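Local coordinates for putative secreted endoglycosylceramidase (Rhodococcus hoagii, PDB 6JYZ), which probably hydrolyses O-glycosidic bonds as a glycoside hydrolase of family 5, acting as an endogalactosylceramidase that separates sugar from ceramide, at residues 51-56 against 60-65; 291-296 against 344-349; 309-314 against 351-356. One frame throughout, in Å; residues are numbered along the deposited sequence.

Contact 1: residues 51-56 against 60-65; sequences NDYASN and LPTVAP
Tyr53 holds CG beside its backbone N, anti to the carbonyl carbon (chi1 -72°), which lays the ring edge against Val63, while Thr62 places OG1 between its N and carbonyl carbon (chi1 59°), facing two waters, and leaves CG2 to reach the other arm of the loop. Both segments belong to one long irregular loop that follows strand 38-47 of the family 5 (β/α)8 barrel and runs on to helix 68-75. Thr62 CG2 lies 3.6 Å from Ala54 O, and also packs on the backbone of Ser55; Tyr53 CB and Thr62 CB pack at 3.8 Å. Val63 adds a second apolar touch: its CG1 meets the edge of the Tyr53 ring, near the ring plane, at 3.7 Å from CE2. At the far end of the ring, the phenol OH is hydrogen-bonded to Asn48. No direct hydrogen bond spans the two segments; water does that work instead. One water joins Ser55 O to Leu60 N. A second donates to Tyr53 O and is hydrogen-bonded to Thr62 OG1 at 2.7 Å. The third is held by three groups, donating to Asn51 O, accepting from Tyr53 N and bonding Thr62 OG1 at 2.8 Å.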
loop_
_atom_site.group_PDB
_atom_site.type_symbol
_atom_site.label_atom_id
_atom_site.label_comp_id
_atom_site.label_asym_id
_atom_site.label_seq_id
_atom_site.Cartn_x
_atom_site.Cartn_y
_atom_site.Cartn_z
ATOM N N ASN A 51 7.668 8.243 -6.487
ATOM C CA ASN A 51 8.799 7.666 -5.735
ATOM C C ASN A 51 10.115 8.015 -6.439
ATOM O O ASN A 51 10.145 8.317 -7.634
ATOM C CB ASN A 51 8.537 6.148 -5.592
ATOM C CG ASN A 51 9.309 5.573 -4.423
ATOM O OD1 ASN A 51 10.083 6.233 -3.708
ATOM N ND2 ASN A 51 9.124 4.273 -4.192
ATOM N N ASP A 52 11.204 7.927 -5.674
ATOM C CA ASP A 52 12.547 8.359 -6.092
ATOM C C ASP A 52 13.423 7.115 -6.146
ATOM O O ASP A 52 13.981 6.680 -5.129
ATOM C CB ASP A 52 13.055 9.377 -5.067
ATOM C CG ASP A 52 14.460 9.857 -5.357
ATOM O OD1 ASP A 52 14.929 9.725 -6.483
ATOM O OD2 ASP A 52 15.088 10.363 -4.392
ATOM N N TYR A 53 13.564 6.472 -7.273
ATOM C CA TYR A 53 14.369 5.264 -7.392
ATOM C C TYR A 53 15.752 5.593 -7.928
ATOM O O TYR A 53 15.943 6.476 -8.813
ATOM C CB TYR A 53 13.733 4.338 -8.424
ATOM C CG TYR A 53 12.458 3.697 -7.963
ATOM C CD1 TYR A 53 12.453 2.623 -7.089
ATOM C CD2 TYR A 53 11.220 4.195 -8.352
ATOM C CE1 TYR A 53 11.272 2.032 -6.640
ATOM C CE2 TYR A 53 10.007 3.625 -7.924
ATOM C CZ TYR A 53 10.062 2.560 -7.053
ATOM O OH TYR A 53 8.852 2.073 -6.619
ATOM N N ALA A 54 16.736 4.809 -7.513
ATOM C CA ALA A 54 18.043 4.806 -8.187
ATOM C C ALA A 54 17.800 4.391 -9.641
ATOM O O ALA A 54 17.015 3.479 -9.926
ATOM C CB ALA A 54 18.907 3.756 -7.522
ATOM N N SER A 55 18.626 5.025 -10.515
ATOM C CA SER A 55 18.570 4.692 -11.923
ATOM C C SER A 55 19.457 3.503 -12.285
ATOM O O SER A 55 19.235 2.864 -13.308
ATOM C CB SER A 55 18.859 5.903 -12.805
ATOM O OG SER A 55 20.214 6.220 -12.622
ATOM N N ASN A 56 20.486 3.224 -11.446
ATOM C CA ASN A 56 21.297 2.021 -11.597
ATOM C C ASN A 56 22.005 1.909 -12.970
ATOM O O ASN A 56 22.250 0.803 -13.444
ATOM C CB ASN A 56 20.461 0.750 -11.310
ATOM C CG ASN A 56 20.136 0.630 -9.843
ATOM O OD1 ASN A 56 18.926 0.469 -9.491
ATOM N ND2 ASN A 56 21.114 0.729 -8.999
ATOM N N LEU A 60 17.097 4.558 -18.325
ATOM C CA LEU A 60 15.678 4.404 -18.608
ATOM C C LEU A 60 14.876 5.057 -17.498
ATOM O O LEU A 60 15.332 5.109 -16.355
ATOM C CB LEU A 60 15.338 2.912 -18.635
ATOM C CG LEU A 60 15.797 2.173 -19.902
ATOM C CD1 LEU A 60 15.728 0.665 -19.746
ATOM C CD2 LEU A 60 15.084 2.673 -21.179
ATOM N N PRO A 61 13.655 5.549 -17.764
ATOM C CA PRO A 61 12.810 6.107 -16.700
ATOM C C PRO A 61 12.571 5.008 -15.657
ATOM O O PRO A 61 12.374 3.834 -15.945
ATOM C CB PRO A 61 11.459 6.403 -17.386
ATOM C CG PRO A 61 11.755 6.455 -18.893
ATOM C CD PRO A 61 13.033 5.660 -19.106
ATOM N N THR A 62 12.555 5.429 -14.382
ATOM C CA THR A 62 12.312 4.493 -13.285
ATOM C C THR A 62 10.848 4.463 -12.888
ATOM O O THR A 62 10.484 3.540 -12.142
ATOM C CB THR A 62 13.160 4.877 -12.094
ATOM O OG1 THR A 62 12.855 6.191 -11.689
ATOM C CG2 THR A 62 14.646 4.699 -12.373
ATOM N N VAL A 63 10.056 5.458 -13.327
ATOM C CA VAL A 63 8.621 5.454 -13.073
ATOM C C VAL A 63 7.931 5.892 -14.343
ATOM O O VAL A 63 8.526 6.567 -15.215
ATOM C CB VAL A 63 8.240 6.420 -11.940
ATOM C CG1 VAL A 63 8.787 5.878 -10.610
ATOM C CG2 VAL A 63 8.758 7.834 -12.178
ATOM N N ALA A 64 6.649 5.552 -14.429
ATOM C CA ALA A 64 5.843 6.084 -15.517
ATOM C C ALA A 64 5.407 7.484 -15.126
ATOM O O ALA A 64 5.221 7.819 -13.952
ATOM C CB ALA A 64 4.629 5.185 -15.671
ATOM N N PRO A 65 5.071 8.380 -16.082
ATOM C CA PRO A 65 4.428 9.642 -15.740
ATOM C C PRO A 65 3.129 9.444 -14.973
ATOM O O PRO A 65 2.467 8.403 -15.108
ATOM C CB PRO A 65 4.092 10.276 -17.123
ATOM C CG PRO A 65 5.016 9.558 -18.067
ATOM C CD PRO A 65 5.121 8.125 -17.543
HETATM O O HOH W 1 12.130 7.735 -9.528
HETATM O O HOH W 2 14.946 7.914 -11.242
HETATM O O HOH W 3 17.509 3.732 -15.470
#

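Contact 2: residues 291-296 against 344-349; sequences PHLYSQ and RRFVDA
Leu293, the centre of an inverse gamma turn whose closing bond from Tyr294 N to His292 O is weak, points its side chain toward the helix, its CA 9.1 Å from the CA of Phe346. The phenylalanine spans this gap by holding CG anti to its backbone N (chi1 -167°), which sends the ring out to the loop. Leu293 CB meets the ring at its edge, in plane, 3.7 Å from Phe346 CE2, and Leu293 O lies 3.5 Å from that same carbon. Three residues on, Gln296 makes the polar contact. Arg345, bent at its third torsion, gives an NH2 hydrogen bond of 2.9 Å to Gln296 OE1. The amide and guanidinium planes stand 79° apart, with the oxygen tilted out of the guanidinium plane. Ile307 N donates to the same oxygen, and Glu308 forms a salt bridge with Arg345 NH2, so both sides of the bond are tied to the start of helix 307-321. Replacing Arg345 by an alanine would probably leave Glu308 without this charged mate and Gln296 OE1 with one donor fewer. In the barrel, the loop leaves strand 287-289, and Phe346 belongs to helix 336-353, its ring stacked on Trp330 of strand 326-330, while His292 and Tyr294 turn away to bond Glu222 and Glu329.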
loop_
_atom_site.group_PDB
_atom_site.type_symbol
_atom_site.label_atom_id
_atom_site.label_comp_id
_atom_site.label_asym_id
_atom_site.label_seq_id
_atom_site.Cartn_x
_atom_site.Cartn_y
_atom_site.Cartn_z
ATOM N N PRO A 291 -0.198 -5.784 7.277
ATOM C CA PRO A 291 0.732 -6.763 6.703
ATOM C C PRO A 291 0.465 -6.892 5.212
ATOM O O PRO A 291 -0.625 -6.553 4.715
ATOM C CB PRO A 291 0.340 -8.061 7.431
ATOM C CG PRO A 291 -1.166 -7.910 7.612
ATOM C CD PRO A 291 -1.333 -6.427 7.968
ATOM N N HIS A 292 1.480 -7.306 4.484
ATOM C CA HIS A 292 1.418 -7.546 3.050
ATOM C C HIS A 292 1.210 -9.030 2.828
ATOM O O HIS A 292 2.021 -9.860 3.248
ATOM C CB HIS A 292 2.663 -7.033 2.310
ATOM C CG HIS A 292 2.818 -5.549 2.543
ATOM N ND1 HIS A 292 3.962 -4.868 2.155
ATOM C CD2 HIS A 292 1.953 -4.632 3.078
ATOM C CE1 HIS A 292 3.779 -3.563 2.451
ATOM N NE2 HIS A 292 2.583 -3.380 3.025
ATOM N N LEU A 293 0.061 -9.344 2.226
ATOM C CA LEU A 293 -0.416 -10.763 2.195
ATOM C C LEU A 293 0.048 -11.467 0.943
ATOM O O LEU A 293 -0.679 -11.571 -0.058
ATOM C CB LEU A 293 -1.941 -10.790 2.315
ATOM C CG LEU A 293 -2.504 -10.118 3.558
ATOM C CD1 LEU A 293 -4.037 -10.322 3.659
ATOM C CD2 LEU A 293 -1.896 -10.691 4.835
ATOM N N TYR A 294 1.295 -11.936 0.976
ATOM C CA TYR A 294 1.970 -12.524 -0.170
ATOM C C TYR A 294 2.011 -14.064 -0.131
ATOM O O TYR A 294 2.691 -14.658 -0.983
ATOM C CB TYR A 294 3.391 -11.941 -0.322
ATOM C CG TYR A 294 3.401 -10.564 -0.969
ATOM C CD1 TYR A 294 2.892 -10.323 -2.243
ATOM C CD2 TYR A 294 3.935 -9.460 -0.328
ATOM C CE1 TYR A 294 2.987 -9.093 -2.879
ATOM C CE2 TYR A 294 4.056 -8.209 -0.928
ATOM C CZ TYR A 294 3.571 -8.035 -2.203
ATOM O OH TYR A 294 3.673 -6.857 -2.905
ATOM N N SER A 295 1.243 -14.693 0.771
ATOM C CA SER A 295 1.178 -16.153 0.816
ATOM C C SER A 295 0.719 -16.706 -0.532
ATOM O O SER A 295 -0.236 -16.228 -1.143
ATOM C CB SER A 295 0.340 -16.634 1.921
ATOM O OG SER A 295 0.848 -16.209 3.195
ATOM N N GLN A 296 1.440 -17.733 -0.968
ATOM C CA GLN A 296 1.226 -18.443 -2.248
ATOM C C GLN A 296 1.484 -17.540 -3.433
ATOM O O GLN A 296 1.110 -17.883 -4.587
ATOM C CB GLN A 296 -0.116 -19.181 -2.338
ATOM C CG GLN A 296 -0.222 -20.157 -1.218
ATOM C CD GLN A 296 -1.328 -21.159 -1.419
ATOM O OE1 GLN A 296 -2.509 -20.917 -1.216
ATOM N NE2 GLN A 296 -0.916 -22.368 -1.781
ATOM N N ARG A 344 -8.330 -14.609 -7.787
ATOM C CA ARG A 344 -9.720 -14.776 -7.458
ATOM C C ARG A 344 -9.908 -15.219 -6.020
ATOM O O ARG A 344 -10.780 -14.686 -5.334
ATOM C CB ARG A 344 -10.304 -15.785 -8.478
ATOM C CG ARG A 344 -11.788 -16.064 -8.208
ATOM C CD ARG A 344 -12.272 -17.093 -9.256
ATOM N NE ARG A 344 -13.610 -17.570 -8.989
ATOM C CZ ARG A 344 -14.387 -18.196 -9.885
ATOM N NH1 ARG A 344 -13.959 -18.381 -11.130
ATOM N NH2 ARG A 344 -15.594 -18.616 -9.527
ATOM N N ARG A 345 -9.130 -16.198 -5.575
ATOM C CA ARG A 345 -9.201 -16.628 -4.196
ATOM C C ARG A 345 -8.904 -15.473 -3.218
ATOM O O ARG A 345 -9.497 -15.376 -2.160
ATOM C CB ARG A 345 -8.184 -17.773 -3.916
ATOM C CG ARG A 345 -8.659 -19.109 -4.513
ATOM C CD ARG A 345 -7.503 -20.099 -4.563
ATOM N NE ARG A 345 -6.971 -20.406 -3.252
ATOM C CZ ARG A 345 -5.765 -20.903 -3.031
ATOM N NH1 ARG A 345 -5.020 -21.242 -4.090
ATOM N NH2 ARG A 345 -5.336 -21.178 -1.806
ATOM N N PHE A 346 -7.914 -14.619 -3.606
ATOM C CA PHE A 346 -7.591 -13.486 -2.742
ATOM C C PHE A 346 -8.762 -12.509 -2.567
ATOM O O PHE A 346 -9.078 -12.127 -1.478
ATOM C CB PHE A 346 -6.330 -12.844 -3.305
ATOM C CG PHE A 346 -5.732 -11.862 -2.325
ATOM C CD1 PHE A 346 -6.239 -10.570 -2.150
ATOM C CD2 PHE A 346 -4.635 -12.246 -1.542
ATOM C CE1 PHE A 346 -5.699 -9.687 -1.233
ATOM C CE2 PHE A 346 -4.083 -11.342 -0.630
ATOM C CZ PHE A 346 -4.626 -10.086 -0.466
ATOM N N VAL A 347 -9.337 -12.129 -3.730
ATOM C CA VAL A 347 -10.498 -11.227 -3.635
ATOM C C VAL A 347 -11.657 -11.859 -2.847
ATOM O O VAL A 347 -12.299 -11.192 -2.026
ATOM C CB VAL A 347 -10.897 -10.758 -5.043
ATOM C CG1 VAL A 347 -12.174 -9.886 -4.948
ATOM C CG2 VAL A 347 -9.760 -10.003 -5.700
ATOM N N ASP A 348 -11.865 -13.171 -3.077
ATOM C CA ASP A 348 -12.892 -13.838 -2.293
ATOM C C ASP A 348 -12.640 -13.721 -0.816
ATOM O O ASP A 348 -13.560 -13.501 -0.041
ATOM C CB ASP A 348 -12.974 -15.338 -2.622
ATOM C CG ASP A 348 -13.484 -15.718 -4.014
ATOM O OD1 ASP A 348 -13.900 -14.848 -4.804
ATOM O OD2 ASP A 348 -13.334 -16.962 -4.346
ATOM N N ALA A 349 -11.355 -13.868 -0.405
ATOM C CA ALA A 349 -11.049 -13.788 1.015
ATOM C C ALA A 349 -11.160 -12.333 1.545
ATOM O O ALA A 349 -11.574 -12.127 2.673
ATOM C CB ALA A 349 -9.635 -14.334 1.214
HETATM O O HOH W 4 -3.366 -23.875 -3.181
#

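Contact 3: residues 309-314 against 351-356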
loop_
_atom_site.group_PDB
_atom_site.type_symbol
_atom_site.label_atom_id
_atom_site.label_comp_id
_atom_site.label_asym_id
_atom_site.label_seq_id
_atom_site.Cartn_x
_atom_site.Cartn_y
_atom_site.Cartn_z
ATOM N N ASP A 309 -5.234 -19.207 4.826
ATOM C CA ASP A 309 -4.632 -19.175 6.156
ATOM C C ASP A 309 -3.854 -17.874 6.382
ATOM O O ASP A 309 -3.817 -17.409 7.499
ATOM C CB ASP A 309 -3.759 -20.413 6.411
ATOM C CG ASP A 309 -4.656 -21.630 6.813
ATOM O OD1 ASP A 309 -5.823 -21.434 7.295
ATOM O OD2 ASP A 309 -4.174 -22.709 6.670
ATOM N N GLY A 310 -3.247 -17.347 5.347
ATOM C CA GLY A 310 -2.567 -16.042 5.487
ATOM C C GLY A 310 -3.540 -14.957 5.944
ATOM O O GLY A 310 -3.207 -14.129 6.788
ATOM N N PHE A 311 -4.782 -14.985 5.405
ATOM C CA PHE A 311 -5.788 -14.054 5.906
ATOM C C PHE A 311 -6.156 -14.342 7.360
ATOM O O PHE A 311 -6.267 -13.439 8.161
ATOM C CB PHE A 311 -7.087 -14.127 5.087
ATOM C CG PHE A 311 -7.061 -13.291 3.825
ATOM C CD1 PHE A 311 -6.387 -13.706 2.694
ATOM C CD2 PHE A 311 -7.717 -12.055 3.791
ATOM C CE1 PHE A 311 -6.375 -12.938 1.540
ATOM C CE2 PHE A 311 -7.707 -11.305 2.607
ATOM C CZ PHE A 311 -7.059 -11.742 1.500
ATOM N N ARG A 312 -6.341 -15.614 7.723
ATOM C CA ARG A 312 -6.719 -15.919 9.096
ATOM C C ARG A 312 -5.659 -15.451 10.092
ATOM O O ARG A 312 -6.002 -14.907 11.138
ATOM C CB ARG A 312 -6.969 -17.451 9.307
ATOM C CG ARG A 312 -8.272 -17.842 8.579
ATOM C CD ARG A 312 -8.514 -19.358 8.836
ATOM N NE ARG A 312 -9.627 -19.767 7.980
ATOM C CZ ARG A 312 -9.549 -20.404 6.810
ATOM N NH1 ARG A 312 -8.396 -20.840 6.324
ATOM N NH2 ARG A 312 -10.693 -20.689 6.178
ATOM N N ILE A 313 -4.379 -15.607 9.739
ATOM C CA ILE A 313 -3.308 -15.153 10.623
ATOM C C ILE A 313 -3.349 -13.637 10.761
ATOM O O ILE A 313 -3.260 -13.092 11.843
ATOM C CB ILE A 313 -1.967 -15.621 10.032
ATOM C CG1 ILE A 313 -1.866 -17.158 10.073
ATOM C CG2 ILE A 313 -0.828 -14.991 10.824
ATOM C CD1 ILE A 313 -0.712 -17.731 9.233
ATOM N N ALA A 314 -3.515 -12.941 9.620
ATOM C CA ALA A 314 -3.549 -11.482 9.650
ATOM C C ALA A 314 -4.755 -10.950 10.421
ATOM O O ALA A 314 -4.662 -9.962 11.137
ATOM C CB ALA A 314 -3.553 -10.950 8.229
ATOM N N ASN A 351 -13.422 -10.380 0.601
ATOM C CA ASN A 351 -14.857 -10.246 0.865
ATOM C C ASN A 351 -15.302 -11.018 2.099
ATOM O O ASN A 351 -15.984 -10.429 2.947
ATOM C CB ASN A 351 -15.614 -10.752 -0.362
ATOM C CG ASN A 351 -15.515 -9.867 -1.555
ATOM O OD1 ASN A 351 -15.236 -8.665 -1.409
ATOM N ND2 ASN A 351 -15.819 -10.418 -2.742
ATOM N N THR A 352 -14.792 -12.253 2.286
ATOM C CA THR A 352 -15.175 -13.005 3.475
ATOM C C THR A 352 -14.829 -12.263 4.758
ATOM O O THR A 352 -15.546 -12.288 5.750
ATOM C CB THR A 352 -14.407 -14.343 3.465
ATOM O OG1 THR A 352 -14.848 -15.081 2.320
ATOM C CG2 THR A 352 -14.397 -15.132 4.771
ATOM N N HIS A 353 -13.640 -11.593 4.777
ATOM C CA HIS A 353 -13.171 -10.895 5.954
ATOM C C HIS A 353 -13.529 -9.404 5.975
ATOM O O HIS A 353 -13.256 -8.714 6.926
ATOM C CB HIS A 353 -11.654 -11.097 6.091
ATOM C CG HIS A 353 -11.304 -12.533 6.311
ATOM N ND1 HIS A 353 -11.594 -13.191 7.505
ATOM C CD2 HIS A 353 -10.687 -13.398 5.491
ATOM C CE1 HIS A 353 -11.138 -14.451 7.368
ATOM N NE2 HIS A 353 -10.612 -14.616 6.173
ATOM N N ARG A 354 -14.153 -8.933 4.889
ATOM C CA ARG A 354 -14.590 -7.528 4.780
ATOM C C ARG A 354 -13.433 -6.545 4.990
ATOM O O ARG A 354 -13.535 -5.630 5.782
ATOM C CB ARG A 354 -15.767 -7.206 5.703
ATOM C CG ARG A 354 -16.939 -8.178 5.476
ATOM C CD ARG A 354 -18.160 -7.802 6.358
ATOM N NE ARG A 354 -17.806 -7.967 7.702
ATOM C CZ ARG A 354 -17.594 -9.238 8.148
ATOM N NH1 ARG A 354 -17.774 -10.273 7.364
ATOM N NH2 ARG A 354 -17.070 -9.441 9.320
ATOM N N ILE A 355 -12.372 -6.783 4.205
ATOM C CA ILE A 355 -11.240 -5.849 4.262
ATOM C C ILE A 355 -11.004 -5.243 2.895
ATOM O O ILE A 355 -11.433 -5.705 1.839
ATOM C CB ILE A 355 -9.942 -6.510 4.800
ATOM C CG1 ILE A 355 -9.378 -7.524 3.800
ATOM C CG2 ILE A 355 -10.184 -7.076 6.191
ATOM C CD1 ILE A 355 -7.877 -7.839 4.070
ATOM N N GLY A 356 -10.240 -4.150 2.966
ATOM C CA GLY A 356 -9.650 -3.547 1.779
ATOM C C GLY A 356 -8.153 -3.875 1.681
ATOM O O GLY A 356 -7.534 -4.532 2.517
#
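Aromatic contact between Phe311 and His353 carries most of this interface. The two rings lie rim to rim, neither over the face of the other, with centroids 5.7 Å apart and planes only 12° from parallel. His353 reaches across with its CD2, which lies 3.7 Å from Phe311 CD2, while its NE2 is also 3.7 Å from Phe311 CB. One face of the imidazole is covered by the neighbouring Thr352, whose CG2 sits over the ring centre. The apolar contribution comes from Ile355, which brings CD1 to 3.8 Å from Phe311 CE2; CG1 stands between the backbone N and carbonyl carbon (chi1 69°), directing the longer branch at the ring. The backbone helps: a Schellman motif at the end of helix 336-353, with Arg354 at positive phi, turns the chain and brings Ile355 back to the ring. A salt bridge lies within segment 309-314, not across the contact: Arg312 NH1 meets Asp309 OD1 at 2.8 Å, one helical turn back. In the barrel, helices 307-321 and 336-353 are successive outer helices, flanking strand 326-330 in sequence; Arg43 of strand 38-47 bonds both Asn351 OD1 and Ile355 O, and Gly356 pairs with Thr327 as strand 356-359 begins.

In the fold
The three sites show how chemistry follows place in a (β/α)8 barrel. Contact 3 is buried and joins its segments by ring and aliphatic packing, with no hydrogen bond across, whereas contacts 1 and 2 are partly buried and mix packing with polar links. Contact 1 relies on water within a single loop; contact 2 adds a direct bond backed by a salt bridge. Contacts 2 and 3 share helix 336-353, lie with centres 8 Å apart and merge where Phe346 meets Phe311 edge-to-face and Ala314 touches Leu293 and Pro291. Contact 1 stands apart, its nearest atoms about 11 Å from contact 2, and across the chain's centre from contact 3.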